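Side-chain contact in NS6 protease (PDB 4ASH), which is a trypsin-like cysteine protease of murine norovirus that probably processes the viral polyprotein by cleaving it at specific sites: residues C143-K148 with N167-A172. The protein carries 1 engineered substitution. Residues are numbered along the deposited sequence; the frame is centred on the assembly and turned at random.
Sequences CPYVYK and NTVIAA
Tyr145 carries the whole of its strand's share of this contact, its ring lying flat beneath the methyl of Ala171. Ala171 CB stands 3.5 Å from the ring centroid and only 2° off the ring normal, a nearly ideal CH-pi contact in which all six ring carbons are about equally distant from the methyl. The CB of Tyr145 already points toward strand 168-172, and chi1 of -78° sets CG anti to the carbonyl carbon, beside the backbone N. The phenol end meets Val169, whose CB and CG2 each lie 3.3 Å from Tyr145 OH; CG2 sits at the ring edge, near its plane, and Cys143 O also lies in plane at the edge. Contact is looser at Ile170, whose CB points away and whose carbonyl O remains 3.8 Å from Tyr145 OH. The strands themselves cross at 90° with axes 8.3 Å apart, and solvent is met at Thr168. Val101 touches both Tyr145 and Val169, within the C-terminal domain of this chymotrypsin-like fold. In these mostly apolar surroundings the buried hydroxyl hydrogen-bonds His159 ND1, which probably fixes the tilt of an imidazole that, as in related 3C-like proteases, would line the S1 pocket.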
loop_
_atom_site.group_PDB
_atom_site.type_symbol
_atom_site.label_atom_id
_atom_site.label_comp_id
_atom_site.label_asym_id
_atom_site.label_seq_id
_atom_site.Cartn_x
_atom_site.Cartn_y
_atom_site.Cartn_z
ATOM N N CYS A 143 -1.582 4.665 1.127
ATOM C CA CYS A 143 -0.271 5.120 0.673
ATOM C C CYS A 143 0.713 3.946 0.608
ATOM O O CYS A 143 0.680 3.033 1.457
ATOM C CB CYS A 143 0.262 6.250 1.551
ATOM S SG CYS A 143 -0.674 7.806 1.352
ATOM N N PRO A 144 1.572 3.930 -0.414
ATOM C CA PRO A 144 2.448 2.768 -0.614
ATOM C C PRO A 144 3.671 2.714 0.304
ATOM O O PRO A 144 4.206 3.735 0.721
ATOM C CB PRO A 144 2.904 2.951 -2.067
ATOM C CG PRO A 144 3.005 4.458 -2.189
ATOM C CD PRO A 144 1.779 4.961 -1.451
ATOM N N TYR A 145 4.124 1.493 0.577
ATOM C CA TYR A 145 5.407 1.260 1.212
ATOM C C TYR A 145 6.359 0.825 0.120
ATOM O O TYR A 145 6.056 -0.122 -0.607
ATOM C CB TYR A 145 5.295 0.105 2.206
ATOM C CG TYR A 145 4.645 0.445 3.530
ATOM C CD1 TYR A 145 3.389 1.044 3.586
ATOM C CD2 TYR A 145 5.282 0.148 4.727
ATOM C CE1 TYR A 145 2.784 1.348 4.801
ATOM C CE2 TYR A 145 4.690 0.448 5.953
ATOM C CZ TYR A 145 3.442 1.044 5.982
ATOM O OH TYR A 145 2.844 1.346 7.194
ATOM N N VAL A 146 7.497 1.498 -0.000
ATOM C CA VAL A 146 8.453 1.184 -1.057
ATOM C C VAL A 146 9.858 1.043 -0.481
ATOM O O VAL A 146 10.142 1.510 0.613
ATOM C CB VAL A 146 8.467 2.272 -2.168
ATOM C CG1 VAL A 146 7.082 2.429 -2.790
ATOM C CG2 VAL A 146 8.952 3.612 -1.617
ATOM N N TYR A 147 10.743 0.387 -1.216
ATOM C CA TYR A 147 12.151 0.398 -0.833
ATOM C C TYR A 147 13.025 0.218 -2.058
ATOM O O TYR A 147 12.550 -0.218 -3.109
ATOM C CB TYR A 147 12.472 -0.651 0.241
ATOM C CG TYR A 147 12.577 -2.079 -0.245
ATOM C CD1 TYR A 147 11.445 -2.809 -0.581
ATOM C CD2 TYR A 147 13.815 -2.704 -0.356
ATOM C CE1 TYR A 147 11.542 -4.126 -1.011
ATOM C CE2 TYR A 147 13.921 -4.020 -0.785
ATOM C CZ TYR A 147 12.780 -4.721 -1.118
ATOM O OH TYR A 147 12.881 -6.031 -1.546
ATOM N N LYS A 148 14.292 0.596 -1.936
ATOM C CA LYS A 148 15.224 0.396 -3.033
ATOM C C LYS A 148 15.855 -0.981 -2.905
ATOM O O LYS A 148 16.654 -1.234 -2.000
ATOM C CB LYS A 148 16.296 1.488 -3.056
ATOM C CG LYS A 148 17.171 1.441 -4.302
ATOM C CD LYS A 148 18.300 2.452 -4.238
ATOM C CE LYS A 148 17.767 3.873 -4.195
ATOM N NZ LYS A 148 18.866 4.882 -4.162
ATOM N N ASN A 167 5.136 3.741 17.583
ATOM C CA ASN A 167 5.570 3.793 16.197
ATOM C C ASN A 167 5.245 2.556 15.359
ATOM O O ASN A 167 5.840 2.341 14.306
ATOM C CB ASN A 167 7.064 4.134 16.126
ATOM C CG ASN A 167 7.371 5.512 16.698
ATOM O OD1 ASN A 167 6.520 6.131 17.334
ATOM N ND2 ASN A 167 8.591 5.997 16.474
ATOM N N THR A 168 4.270 1.769 15.798
ATOM C CA THR A 168 3.888 0.570 15.047
ATOM C C THR A 168 2.909 0.905 13.927
ATOM O O THR A 168 1.908 1.577 14.149
ATOM C CB THR A 168 3.241 -0.482 15.954
ATOM O OG1 THR A 168 4.155 -0.838 17.000
ATOM C CG2 THR A 168 2.862 -1.730 15.155
ATOM N N VAL A 169 3.219 0.436 12.721
ATOM C CA VAL A 169 2.334 0.578 11.569
ATOM C C VAL A 169 2.146 -0.804 10.930
ATOM O O VAL A 169 2.919 -1.725 11.193
ATOM C CB VAL A 169 2.899 1.562 10.529
ATOM C CG1 VAL A 169 2.866 2.992 11.079
ATOM C CG2 VAL A 169 4.320 1.176 10.149
ATOM N N ILE A 170 1.101 -0.942 10.117
ATOM C CA ILE A 170 0.835 -2.180 9.385
ATOM C C ILE A 170 0.634 -1.855 7.918
ATOM O O ILE A 170 -0.163 -0.974 7.581
ATOM C CB ILE A 170 -0.463 -2.881 9.872
ATOM C CG1 ILE A 170 -0.457 -3.062 11.396
ATOM C CG2 ILE A 170 -0.683 -4.215 9.115
ATOM C CD1 ILE A 170 0.669 -3.958 11.935
ATOM N N ALA A 171 1.349 -2.568 7.057
ATOM C CA ALA A 171 1.106 -2.511 5.627
ATOM C C ALA A 171 0.372 -3.780 5.235
ATOM O O ALA A 171 0.783 -4.881 5.607
ATOM C CB ALA A 171 2.418 -2.406 4.877
ATOM N N ALA A 172 -0.727 -3.637 4.504
ATOM C CA ALA A 172 -1.378 -4.804 3.932
ATOM C C ALA A 172 -0.585 -5.228 2.710
ATOM O O ALA A 172 -0.099 -4.381 1.960
ATOM C CB ALA A 172 -2.820 -4.489 3.567
#